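Local coordinates for protein putative methyltransferase (Porphyromonas gingivalis, PDB 3LL7) that is a putative methyltransferase, probably transferring a methyl group to a substrate not yet identified, at residues A[230-240]-A[298-306]. Numbering follows the deposited sequence.
Sequences VVAAHGEVKEL and HTALLKAGA
The Thr-299 side chain, in the first turn of helix 299-304, meets a tight hairpin turn mainly through backbone atoms. Its methyl CG2 lies 3.4 Å from the carbonyl O of Gly-235, while the hydroxyl OG1 rests 3.5 Å from the CA of Glu-236. OG1 sits between the backbone N and carbonyl carbon of its own residue (chi1 58°), which turns it toward the hairpin, with the methyl of Ala-232 beside it. The turn itself, from Ala-233 to Glu-236, is type I', and Gly-235 takes it with a positive phi.

Beyond the turn, alanine and valine methyls pack on the helix and on the aliphatic part of Lys-303. Ala-232 and Ala-300 meet methyl to methyl, CB to CB at 3.9 Å, consistent with the close approach of the axes of segments 230-233 and 299-304 (7.7 Å). Val-237 pushes CG2 against the first turn of the helix, 3.4 Å from the carbonyl O of Thr-299, and the same methyl also touches CB of Lys-303. The two methyls of Val-230 part: CG1 lies 3.6 Å from the carbonyl O of Ala-300 and packs on the CG of Lys-303 at 3.8 Å, and CG2 reaches the CB of Ala-304. Bent at chi2 (66°), the Lys-303 chain crosses Val-230 at about a right angle and leads its amine away to the carbonyl oxygens of Pro-211 and Ile-213.

At the start of the helix, ND1 of His-298 accepts a weak capping bond from the N of Ala-300. Helix 299-304, from the ferredoxin-like region, covers one face of the hairpin formed by strands 225-233 and 236-244, running roughly antiparallel to strand segment 230-233 (153°). Val-231 and Ala-233 point away from the helix, and their side chains touch Tyr-86 and Val-82 of helix 81-86; strand 258-263 continues the sheet alongside strand 225-233.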
ATOM      1  N   VAL A 230       6.098   6.582   0.346  1.00  9.83           N
ATOM      2  CA  VAL A 230       5.633   5.653  -0.685  1.00 10.01           C
ATOM      3  C   VAL A 230       5.738   4.273  -0.077  1.00  9.59           C
ATOM      4  O   VAL A 230       6.854   3.826   0.278  1.00  9.37           O
ATOM      5  CB  VAL A 230       6.494   5.734  -1.974  1.00 10.28           C
ATOM      6  CG1 VAL A 230       6.006   4.702  -3.008  1.00 10.92           C
ATOM      7  CG2 VAL A 230       6.464   7.159  -2.521  1.00 10.13           C
ATOM      8  N   VAL A 231       4.592   3.647   0.171  1.00  9.43           N
ATOM      9  CA  VAL A 231       4.606   2.422   1.003  1.00  9.51           C
ATOM     10  C   VAL A 231       4.257   1.177   0.189  1.00  9.40           C
ATOM     11  O   VAL A 231       3.122   1.049  -0.316  1.00 10.34           O
ATOM     12  CB  VAL A 231       3.628   2.563   2.207  1.00  9.49           C
ATOM     13  CG1 VAL A 231       3.668   1.318   3.100  1.00 11.36           C
ATOM     14  CG2 VAL A 231       3.956   3.844   3.032  1.00 10.98           C
ATOM     15  N   ALA A 232       5.216   0.263   0.070  1.00 10.43           N
ATOM     16  CA  ALA A 232       4.963  -1.017  -0.581  1.00 11.89           C
ATOM     17  C   ALA A 232       4.824  -2.143   0.462  1.00 13.59           C
ATOM     18  O   ALA A 232       5.442  -2.076   1.537  1.00 13.29           O
ATOM     19  CB  ALA A 232       6.066  -1.346  -1.565  1.00 10.28           C
ATOM     20  N   ALA A 233       3.987  -3.124   0.129  1.00 14.85           N
ATOM     21  CA  ALA A 233       3.777  -4.379   0.892  1.00 16.97           C
ATOM     22  C   ALA A 233       3.401  -5.466  -0.111  1.00 18.13           C
ATOM     23  O   ALA A 233       2.750  -5.189  -1.126  1.00 17.92           O
ATOM     24  CB  ALA A 233       2.673  -4.205   1.927  1.00 17.17           C
ATOM     25  N   HIS A 234       3.796  -6.710   0.159  1.00 19.50           N
ATOM     26  CA  HIS A 234       3.451  -7.845  -0.725  1.00 20.69           C
ATOM     27  C   HIS A 234       3.991  -7.670  -2.155  1.00 21.15           C
ATOM     28  O   HIS A 234       3.388  -8.140  -3.122  1.00 21.98           O
ATOM     29  CB  HIS A 234       1.933  -8.084  -0.746  1.00 20.94           C
ATOM     30  CG  HIS A 234       1.321  -8.191   0.619  1.00 21.63           C
ATOM     31  ND1 HIS A 234       1.479  -9.303   1.420  1.00 23.59           N
ATOM     32  CD2 HIS A 234       0.566  -7.320   1.329  1.00 22.13           C
ATOM     33  CE1 HIS A 234       0.844  -9.115   2.564  1.00 23.23           C
ATOM     34  NE2 HIS A 234       0.289  -7.915   2.538  1.00 24.12           N
ATOM     35  N   GLY A 235       5.119  -6.976  -2.276  1.00 21.03           N
ATOM     36  CA  GLY A 235       5.742  -6.736  -3.567  1.00 20.62           C
ATOM     37  C   GLY A 235       5.216  -5.579  -4.407  1.00 20.06           C
ATOM     38  O   GLY A 235       5.639  -5.432  -5.551  1.00 20.81           O
ATOM     39  N   GLU A 236       4.295  -4.764  -3.876  1.00 17.94           N
ATOM     40  CA  GLU A 236       3.688  -3.720  -4.699  1.00 16.32           C
ATOM     41  C   GLU A 236       3.361  -2.495  -3.881  1.00 14.16           C
ATOM     42  O   GLU A 236       3.098  -2.607  -2.676  1.00 14.34           O
ATOM     43  CB  GLU A 236       2.430  -4.215  -5.443  1.00 16.84           C
ATOM     44  CG  GLU A 236       1.214  -4.467  -4.587  1.00 18.80           C
ATOM     45  CD  GLU A 236      -0.075  -4.794  -5.389  1.00 22.45           C
ATOM     46  OE1 GLU A 236      -0.016  -5.108  -6.596  1.00 23.44           O
ATOM     47  OE2 GLU A 236      -1.162  -4.741  -4.785  1.00 24.10           O
ATOM     48  N   VAL A 237       3.314  -1.348  -4.553  1.00 12.46           N
ATOM     49  CA  VAL A 237       3.002  -0.094  -3.862  1.00 12.27           C
ATOM     50  C   VAL A 237       1.523  -0.150  -3.481  1.00 11.69           C
ATOM     51  O   VAL A 237       0.667  -0.433  -4.345  1.00 10.93           O
ATOM     52  CB  VAL A 237       3.310   1.149  -4.713  1.00 12.13           C
ATOM     53  CG1 VAL A 237       2.931   2.404  -3.952  1.00 14.20           C
ATOM     54  CG2 VAL A 237       4.832   1.209  -5.105  1.00 13.24           C
ATOM     55  N   LYS A 238       1.241   0.082  -2.202  1.00 11.58           N
ATOM     56  CA  LYS A 238      -0.123  -0.005  -1.665  1.00 13.16           C
ATOM     57  C   LYS A 238      -0.732   1.363  -1.438  1.00 13.56           C
ATOM     58  O   LYS A 238      -1.957   1.544  -1.599  1.00 14.32           O
ATOM     59  CB  LYS A 238      -0.122  -0.767  -0.326  1.00 13.58           C
ATOM     60  CG  LYS A 238       0.158  -2.267  -0.424  1.00 15.73           C
ATOM     61  CD  LYS A 238      -0.822  -2.962  -1.350  1.00 17.56           C
ATOM     62  CE  LYS A 238      -0.638  -4.463  -1.306  1.00 20.29           C
ATOM     63  NZ  LYS A 238      -1.587  -5.119  -2.249  1.00 20.56           N
ATOM     64  N   GLU A 239       0.088   2.344  -1.058  1.00 13.23           N
ATOM     65  CA  GLU A 239      -0.445   3.665  -0.769  1.00 14.51           C
ATOM     66  C   GLU A 239       0.658   4.725  -0.732  1.00 13.74           C
ATOM     67  O   GLU A 239       1.826   4.418  -0.558  1.00 11.92           O
ATOM     68  CB  GLU A 239      -1.196   3.661   0.578  1.00 14.87           C
ATOM     69  CG  GLU A 239      -0.331   3.345   1.772  1.00 20.20           C
ATOM     70  CD  GLU A 239      -1.140   2.867   2.995  1.00 28.60           C
ATOM     71  OE1 GLU A 239      -2.048   2.018   2.830  1.00 30.53           O
ATOM     72  OE2 GLU A 239      -0.835   3.320   4.119  1.00 28.06           O
ATOM     73  N   LEU A 240       0.260   5.975  -0.886  1.00 13.68           N
ATOM     74  CA  LEU A 240       1.127   7.082  -0.545  1.00 14.38           C
ATOM     75  C   LEU A 240       0.537   7.701   0.723  1.00 13.97           C
ATOM     76  O   LEU A 240      -0.687   7.706   0.916  1.00 15.61           O
ATOM     77  CB  LEU A 240       1.137   8.132  -1.644  1.00 14.49           C
ATOM     78  CG  LEU A 240       1.372   7.747  -3.089  1.00 19.31           C
ATOM     79  CD1 LEU A 240       1.804   9.011  -3.790  1.00 24.31           C
ATOM     80  CD2 LEU A 240       2.416   6.645  -3.284  1.00 18.83           C
ATOM     81  N   HIS A 298      13.240  -2.071  -5.467  1.00  9.63           N
ATOM     82  CA  HIS A 298      11.844  -2.446  -5.183  1.00  9.57           C
ATOM     83  C   HIS A 298      10.841  -1.423  -5.721  1.00  9.23           C
ATOM     84  O   HIS A 298      11.214  -0.327  -6.163  1.00  8.58           O
ATOM     85  CB  HIS A 298      11.629  -2.782  -3.712  1.00  9.84           C
ATOM     86  CG  HIS A 298      11.919  -1.661  -2.759  1.00 10.34           C
ATOM     87  ND1 HIS A 298      11.239  -0.459  -2.774  1.00 11.66           N
ATOM     88  CD2 HIS A 298      12.769  -1.597  -1.708  1.00 12.92           C
ATOM     89  CE1 HIS A 298      11.681   0.306  -1.787  1.00 11.93           C
ATOM     90  NE2 HIS A 298      12.606  -0.364  -1.125  1.00 10.20           N
ATOM     91  N   THR A 299       9.566  -1.778  -5.696  1.00  8.76           N
ATOM     92  CA  THR A 299       8.540  -0.967  -6.353  1.00  8.52           C
ATOM     93  C   THR A 299       8.338   0.410  -5.736  1.00  7.32           C
ATOM     94  O   THR A 299       7.950   1.353  -6.442  1.00  6.27           O
ATOM     95  CB  THR A 299       7.176  -1.705  -6.414  1.00  8.59           C
ATOM     96  OG1 THR A 299       6.720  -2.051  -5.105  1.00  9.70           O
ATOM     97  CG2 THR A 299       7.327  -2.993  -7.282  1.00 11.47           C
ATOM     98  N   ALA A 300       8.589   0.529  -4.441  1.00  6.33           N
ATOM     99  CA  ALA A 300       8.406   1.825  -3.769  1.00  7.29           C
ATOM    100  C   ALA A 300       9.501   2.793  -4.219  1.00  7.12           C
ATOM    101  O   ALA A 300       9.225   3.992  -4.434  1.00  6.30           O
ATOM    102  CB  ALA A 300       8.402   1.665  -2.237  1.00  6.86           C
ATOM    103  N   LEU A 301      10.728   2.298  -4.362  1.00  7.00           N
ATOM    104  CA  LEU A 301      11.804   3.145  -4.901  1.00  8.20           C
ATOM    105  C   LEU A 301      11.491   3.654  -6.306  1.00  8.15           C
ATOM    106  O   LEU A 301      11.689   4.813  -6.612  1.00  8.36           O
ATOM    107  CB  LEU A 301      13.142   2.432  -4.930  1.00  7.67           C
ATOM    108  CG  LEU A 301      13.861   2.573  -3.590  1.00 14.29           C
ATOM    109  CD1 LEU A 301      14.989   1.620  -3.557  1.00 16.12           C
ATOM    110  CD2 LEU A 301      14.383   4.030  -3.364  1.00 10.80           C
ATOM    111  N   LEU A 302      11.019   2.737  -7.155  1.00  8.39           N
ATOM    112  CA  LEU A 302      10.624   3.078  -8.516  1.00  8.93           C
ATOM    113  C   LEU A 302       9.521   4.138  -8.559  1.00  9.60           C
ATOM    114  O   LEU A 302       9.624   5.110  -9.303  1.00  9.36           O
ATOM    115  CB  LEU A 302      10.183   1.806  -9.267  1.00  9.58           C
ATOM    116  CG  LEU A 302      11.300   0.806  -9.593  1.00 13.15           C
ATOM    117  CD1 LEU A 302      10.687  -0.510 -10.142  1.00 15.33           C
ATOM    118  CD2 LEU A 302      12.304   1.390 -10.559  1.00 15.47           C
ATOM    119  N   LYS A 303       8.473   3.946  -7.764  1.00  8.16           N
ATOM    120  CA  LYS A 303       7.365   4.892  -7.734  1.00  7.90           C
ATOM    121  C   LYS A 303       7.818   6.262  -7.195  1.00  8.39           C
ATOM    122  O   LYS A 303       7.346   7.291  -7.674  1.00  8.39           O
ATOM    123  CB  LYS A 303       6.232   4.340  -6.861  1.00  7.61           C
ATOM    124  CG  LYS A 303       5.094   5.348  -6.610  1.00  5.97           C
ATOM    125  CD  LYS A 303       4.305   5.706  -7.886  1.00  8.60           C
ATOM    126  CE  LYS A 303       3.275   6.777  -7.604  1.00  9.31           C
ATOM    127  NZ  LYS A 303       2.462   7.112  -8.825  1.00  9.80           N
ATOM    128  N   ALA A 304       8.699   6.260  -6.181  1.00  7.84           N
ATOM    129  CA  ALA A 304       9.194   7.517  -5.559  1.00  9.25           C
ATOM    130  C   ALA A 304      10.085   8.298  -6.514  1.00  9.41           C
ATOM    131  O   ALA A 304      10.221   9.500  -6.385  1.00 10.16           O
ATOM    132  CB  ALA A 304       9.979   7.197  -4.256  1.00  6.86           C
ATOM    133  N   GLY A 305      10.703   7.577  -7.445  1.00 10.66           N
ATOM    134  CA  GLY A 305      11.566   8.151  -8.472  1.00 11.12           C
ATOM    135  C   GLY A 305      13.001   8.419  -8.059  1.00 10.26           C
ATOM    136  O   GLY A 305      13.645   9.307  -8.648  1.00 10.85           O
ATOM    137  N   ALA A 306      13.519   7.655  -7.099  1.00  9.63           N
ATOM    138  CA  ALA A 306      14.899   7.817  -6.620  1.00  8.93           C
ATOM    139  C   ALA A 306      15.904   7.098  -7.550  1.00 10.24           C
ATOM    140  O   ALA A 306      16.810   6.415  -7.072  1.00 10.02           O
ATOM    141  CB  ALA A 306      15.036   7.242  -5.174  1.00  9.15           C
TER